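Local structure of methylglyoxal reductase (NADPH-dependent) (Candida albicans SC5314, 6KWS) at residues A[2-7]-A[19-24]; A[27-32]-A[72-77]. The protein probably catalyses the NADPH-dependent reduction of methylglyoxal, as a member of the dihydroflavonol-4-reductase subfamily of the epimerase/dehydratase family. The protein carries 1 engineered substitution. All blocks are in the same frame, centred on the assembly; numbering follows the deposited sequence.

Contact 1: A[2-7]-A[19-24]; sequences ITVIVS and KQLLAK
Val4, on strand 3-7, and Leu21, in the last turn of helix 12-23, bring the two backbones nearest, their CA atoms 8.4 Å apart. The helix lies over one face of the sheet, and just beyond Leu21 it comes to its end: Ala23 N still bonds to Lys19 O (3.2 Å), while Lys24 N reaches Leu21 O at 3.1 Å. Val4 and Val6 both project from the strand toward the helix, whereas Ile5 turns to the other face, where it meets Ala75. Leu21 carries the helix side of the contact alone, through a single methyl, CD1. With CG anti to the carbonyl carbon (chi1 -83°) and CD1 extended away from CA (chi2 177°), these torsions direct the methyl toward the strand, between the two valines. Leu21 CD1 lies 3.7 Å from Val4 CG1, with the two side chains crossing at about a right angle. It is equally close, 3.7 Å, to Val6 CG2, but there the side chains meet end on, tip to tip. This is the first beta-alpha-beta unit of an NAD(P)-binding Rossmann fold: strand 3-7 leads through a glycine-rich turn into helix 12-23, which returns the chain to strand 27-32. The turn and the start of the helix carry Thr10, Phe12 and Ile13, which bind NADPH; the contact packs the later part of the helix against the strand. The side chain of Val6 also lies about 4 Å from that of Leu81, another NADPH-binding residue. Leu21 also touches Val28, Leu79, Tyr26 and Ile248. Beside it, Gln20 NE2 makes a hydrogen bond to Arg241 O, joining helix 12-23 to the start of helix 240-252.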
loop_
_atom_site.group_PDB
_atom_site.type_symbol
_atom_site.label_atom_id
_atom_site.label_comp_id
_atom_site.label_asym_id
_atom_site.label_seq_id
_atom_site.Cartn_x
_atom_site.Cartn_y
_atom_site.Cartn_z
ATOM N N ILE A 2 1.094 -23.715 7.499
ATOM C CA ILE A 2 1.913 -23.149 6.426
ATOM C C ILE A 2 2.450 -21.769 6.814
ATOM O O ILE A 2 1.796 -20.992 7.514
ATOM C CB ILE A 2 1.092 -23.142 5.118
ATOM C CG1 ILE A 2 1.757 -22.342 4.011
ATOM C CG2 ILE A 2 -0.305 -22.667 5.359
ATOM C CD1 ILE A 2 0.972 -22.408 2.706
ATOM N N THR A 3 3.669 -21.473 6.366
ATOM C CA THR A 3 4.494 -20.389 6.889
ATOM C C THR A 3 4.643 -19.275 5.859
ATOM O O THR A 3 4.969 -19.536 4.695
ATOM C CB THR A 3 5.883 -20.921 7.283
ATOM O OG1 THR A 3 5.767 -21.770 8.430
ATOM C CG2 THR A 3 6.868 -19.795 7.595
ATOM N N VAL A 4 4.474 -18.027 6.304
ATOM C CA VAL A 4 4.485 -16.861 5.429
ATOM C C VAL A 4 5.539 -15.881 5.915
ATOM O O VAL A 4 5.568 -15.544 7.103
ATOM C CB VAL A 4 3.108 -16.181 5.388
ATOM C CG1 VAL A 4 3.181 -14.941 4.537
ATOM C CG2 VAL A 4 2.070 -17.149 4.836
ATOM N N ILE A 5 6.384 -15.406 4.998
ATOM C CA ILE A 5 7.336 -14.338 5.290
ATOM C C ILE A 5 6.749 -13.006 4.839
ATOM O O ILE A 5 6.283 -12.873 3.699
ATOM C CB ILE A 5 8.692 -14.577 4.613
ATOM C CG1 ILE A 5 9.215 -15.972 4.934
ATOM C CG2 ILE A 5 9.682 -13.516 5.072
ATOM C CD1 ILE A 5 10.582 -16.252 4.321
ATOM N N VAL A 6 6.794 -12.012 5.719
ATOM C CA VAL A 6 6.279 -10.687 5.433
ATOM C C VAL A 6 7.395 -9.697 5.719
ATOM O O VAL A 6 7.862 -9.597 6.859
ATOM C CB VAL A 6 5.035 -10.361 6.276
ATOM C CG1 VAL A 6 4.603 -8.920 6.022
ATOM C CG2 VAL A 6 3.873 -11.358 5.982
ATOM N N SER A 7 7.827 -8.969 4.698
ATOM C CA SER A 7 8.860 -7.966 4.891
ATOM C C SER A 7 8.245 -6.636 5.291
ATOM O O SER A 7 7.136 -6.296 4.869
ATOM C CB SER A 7 9.685 -7.775 3.622
ATOM O OG SER A 7 8.856 -7.281 2.588
ATOM N N LYS A 19 -1.945 -9.127 11.182
ATOM C CA LYS A 19 -3.122 -9.415 11.998
ATOM C C LYS A 19 -4.058 -10.389 11.293
ATOM O O LYS A 19 -4.519 -11.370 11.885
ATOM C CB LYS A 19 -3.857 -8.115 12.331
ATOM C CG LYS A 19 -5.045 -8.309 13.248
ATOM C CD LYS A 19 -5.957 -7.095 13.305
ATOM C CE LYS A 19 -5.196 -5.821 13.731
ATOM N NZ LYS A 19 -5.916 -4.974 14.754
ATOM N N GLN A 20 -4.344 -10.145 10.016
ATOM C CA GLN A 20 -5.236 -11.055 9.309
ATOM C C GLN A 20 -4.595 -12.422 9.098
ATOM O O GLN A 20 -5.272 -13.448 9.238
ATOM C CB GLN A 20 -5.667 -10.450 7.984
ATOM C CG GLN A 20 -6.337 -9.102 8.129
ATOM C CD GLN A 20 -7.114 -8.764 6.898
ATOM O OE1 GLN A 20 -7.432 -9.654 6.102
ATOM N NE2 GLN A 20 -7.421 -7.489 6.711
ATOM N N LEU A 21 -3.297 -12.462 8.769
ATOM C CA LEU A 21 -2.607 -13.743 8.647
ATOM C C LEU A 21 -2.666 -14.533 9.952
ATOM O O LEU A 21 -2.959 -15.728 9.938
ATOM C CB LEU A 21 -1.156 -13.534 8.213
ATOM C CG LEU A 21 -0.829 -13.342 6.722
ATOM C CD1 LEU A 21 0.649 -13.072 6.549
ATOM C CD2 LEU A 21 -1.258 -14.552 5.874
ATOM N N LEU A 22 -2.394 -13.887 11.096
ATOM C CA LEU A 22 -2.423 -14.610 12.373
ATOM C C LEU A 22 -3.788 -15.219 12.639
ATOM O O LEU A 22 -3.886 -16.335 13.167
ATOM C CB LEU A 22 -2.060 -13.695 13.534
ATOM C CG LEU A 22 -0.602 -13.304 13.648
ATOM C CD1 LEU A 22 -0.446 -12.389 14.856
ATOM C CD2 LEU A 22 0.308 -14.548 13.738
ATOM N N ALA A 23 -4.854 -14.498 12.293
ATOM C CA ALA A 23 -6.207 -14.976 12.550
ATOM C C ALA A 23 -6.630 -16.111 11.628
ATOM O O ALA A 23 -7.684 -16.702 11.856
ATOM C CB ALA A 23 -7.209 -13.829 12.433
ATOM N N LYS A 24 -5.864 -16.412 10.582
ATOM C CA LYS A 24 -6.075 -17.606 9.776
ATOM C C LYS A 24 -5.065 -18.699 10.116
ATOM O O LYS A 24 -4.830 -19.598 9.308
ATOM C CB LYS A 24 -6.029 -17.257 8.284
ATOM C CG LYS A 24 -7.276 -16.528 7.775
ATOM C CD LYS A 24 -7.059 -15.789 6.448
ATOM C CE LYS A 24 -8.125 -16.173 5.431
ATOM N NZ LYS A 24 -8.602 -15.032 4.587
#

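Contact 2: A[27-32]-A[72-77]; sequences QVIGTV and HGEAKV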
loop_
_atom_site.group_PDB
_atom_site.type_symbol
_atom_site.label_atom_id
_atom_site.label_comp_id
_atom_site.label_asym_id
_atom_site.label_seq_id
_atom_site.Cartn_x
_atom_site.Cartn_y
_atom_site.Cartn_z
ATOM N N GLN A 27 1.694 -19.435 10.166
ATOM C CA GLN A 27 2.895 -19.082 10.905
ATOM C C GLN A 27 3.560 -17.931 10.162
ATOM O O GLN A 27 3.882 -18.050 8.973
ATOM C CB GLN A 27 3.826 -20.285 11.075
ATOM C CG GLN A 27 3.383 -21.200 12.222
ATOM C CD GLN A 27 4.529 -21.976 12.845
ATOM O OE1 GLN A 27 4.799 -23.128 12.471
ATOM N NE2 GLN A 27 5.218 -21.346 13.804
ATOM N N VAL A 28 3.720 -16.805 10.845
ATOM C CA VAL A 28 4.202 -15.579 10.228
ATOM C C VAL A 28 5.621 -15.309 10.697
ATOM O O VAL A 28 5.915 -15.365 11.896
ATOM C CB VAL A 28 3.280 -14.395 10.545
ATOM C CG1 VAL A 28 3.707 -13.167 9.751
ATOM C CG2 VAL A 28 1.856 -14.784 10.221
ATOM N N ILE A 29 6.495 -15.027 9.747
ATOM C CA ILE A 29 7.829 -14.530 10.023
ATOM C C ILE A 29 7.903 -13.145 9.409
ATOM O O ILE A 29 7.930 -12.998 8.179
ATOM C CB ILE A 29 8.922 -15.437 9.453
ATOM C CG1 ILE A 29 8.754 -16.863 9.965
ATOM C CG2 ILE A 29 10.301 -14.867 9.788
ATOM C CD1 ILE A 29 9.533 -17.861 9.146
ATOM N N GLY A 30 7.927 -12.132 10.243
ATOM C CA GLY A 30 8.038 -10.787 9.744
ATOM C C GLY A 30 9.488 -10.375 9.703
ATOM O O GLY A 30 10.294 -10.810 10.509
ATOM N N THR A 31 9.828 -9.540 8.737
ATOM C CA THR A 31 11.140 -8.931 8.761
ATOM C C THR A 31 10.973 -7.491 9.203
ATOM O O THR A 31 9.996 -6.820 8.841
ATOM C CB THR A 31 11.851 -8.997 7.402
ATOM O OG1 THR A 31 11.310 -8.010 6.511
ATOM C CG2 THR A 31 11.744 -10.395 6.785
ATOM N N VAL A 32 11.919 -7.038 10.016
ATOM C CA VAL A 32 11.901 -5.708 10.595
ATOM C C VAL A 32 13.325 -5.203 10.548
ATOM O O VAL A 32 14.265 -5.972 10.346
ATOM C CB VAL A 32 11.371 -5.705 12.041
ATOM C CG1 VAL A 32 9.894 -6.022 12.051
ATOM C CG2 VAL A 32 12.147 -6.706 12.888
ATOM N N HIS A 72 14.842 -20.375 6.952
ATOM C CA HIS A 72 13.436 -20.764 7.021
ATOM C C HIS A 72 12.966 -21.396 5.718
ATOM O O HIS A 72 12.055 -20.885 5.052
ATOM C CB HIS A 72 12.558 -19.562 7.374
ATOM C CG HIS A 72 12.826 -19.009 8.734
ATOM N ND1 HIS A 72 12.186 -19.471 9.864
ATOM C CD2 HIS A 72 13.683 -18.047 9.150
ATOM C CE1 HIS A 72 12.629 -18.807 10.918
ATOM N NE2 HIS A 72 13.542 -17.940 10.512
ATOM N N GLY A 73 13.564 -22.534 5.364
ATOM C CA GLY A 73 13.240 -23.208 4.122
ATOM C C GLY A 73 11.841 -23.776 4.052
ATOM O O GLY A 73 11.467 -24.308 3.000
ATOM N N GLU A 74 11.062 -23.681 5.124
ATOM C CA GLU A 74 9.685 -24.158 5.109
ATOM C C GLU A 74 8.693 -23.081 4.673
ATOM O O GLU A 74 7.485 -23.354 4.602
ATOM C CB GLU A 74 9.291 -24.722 6.489
ATOM C CG GLU A 74 9.153 -23.742 7.685
ATOM C CD GLU A 74 10.429 -22.971 8.045
ATOM O OE1 GLU A 74 10.320 -21.946 8.773
ATOM O OE2 GLU A 74 11.532 -23.384 7.613
ATOM N N ALA A 75 9.170 -21.868 4.387
ATOM C CA ALA A 75 8.293 -20.801 3.923
ATOM C C ALA A 75 7.791 -21.093 2.509
ATOM O O ALA A 75 8.580 -21.376 1.604
ATOM C CB ALA A 75 9.034 -19.467 3.959
ATOM N N LYS A 76 6.474 -21.018 2.323
ATOM C CA LYS A 76 5.847 -21.220 1.027
ATOM C C LYS A 76 5.464 -19.920 0.334
ATOM O O LYS A 76 5.338 -19.905 -0.896
ATOM C CB LYS A 76 4.596 -22.086 1.178
ATOM C CG LYS A 76 4.872 -23.438 1.817
ATOM C CD LYS A 76 4.739 -24.551 0.790
ATOM C CE LYS A 76 5.263 -25.888 1.309
ATOM N NZ LYS A 76 4.160 -26.857 1.576
ATOM N N VAL A 77 5.263 -18.845 1.090
ATOM C CA VAL A 77 4.777 -17.579 0.562
ATOM C C VAL A 77 5.717 -16.480 1.015
ATOM O O VAL A 77 6.139 -16.458 2.177
ATOM C CB VAL A 77 3.342 -17.276 1.037
ATOM C CG1 VAL A 77 2.933 -15.900 0.580
ATOM C CG2 VAL A 77 2.372 -18.302 0.507
#
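Ile29 and His72 meet across strand 3-7, which runs between strands 27-32 and 75-80, so the backbones stay apart, with Ile29 CA and Ala75 CA 8.8 Å from each other at their nearest. His72 is the first residue to leave helix 66-71, and a type I turn from His72 to Ala75, closed by Ala75 N to His72 O at 3.1 Å, swings the chain into its strand. Ile29 reaches over the sheet with its longer branch: CG1 is anti to the carbonyl carbon (chi1 -55°), and the terminal CD1 methyl lies over one face of the imidazole, toward its ND1 side. From there CD1 is 3.5 Å from His72 CG and 3.7 Å from His72 CE1, and the two side chains cross obliquely. Glu74 folds back from the turn by a bend at chi2 (-61°), bringing its carboxylate to the edge of the same ring. His72 ND1 donates to Glu74 OE1 at 3.3 Å, the acceptor lying in the ring plane and using its syn lone pair. The same oxygen skirts the methyl, Glu74 OE1 to Ile29 CD1 being 4.2 Å. The ring, at the start of the turn, packs against the side chain of Ile29 on the face of the Rossmann sheet away from helix 12-23. The other ring nitrogen, NE2, makes a hydrogen bond to Glu54 OE1 of strand 51-55. Held at both nitrogens, the imidazole has little freedom to rotate, and two carboxylates close to it would probably raise its pKa, consistent with a positively charged ring.

From the N terminus, strand 3-7 runs into helix 12-23, and contact 1 closes this short loop by laying the helix back on its strand. Strand 27-32 follows directly and opens contact 2, whose much longer loop passes through helix 35-44, strand 51-55 and helix 66-71 before closing at 72-77. The two loops are in series, neither nested nor crossed. They share strand 3-7: it is a partner in contact 1 and the strand bridged in contact 2. Val4 N to Gln27 O and Val6 O to Thr31 N, both 2.7 Å and probable hydrogen bonds, join the contacts, which pack the two faces of the sheet's N-terminal half.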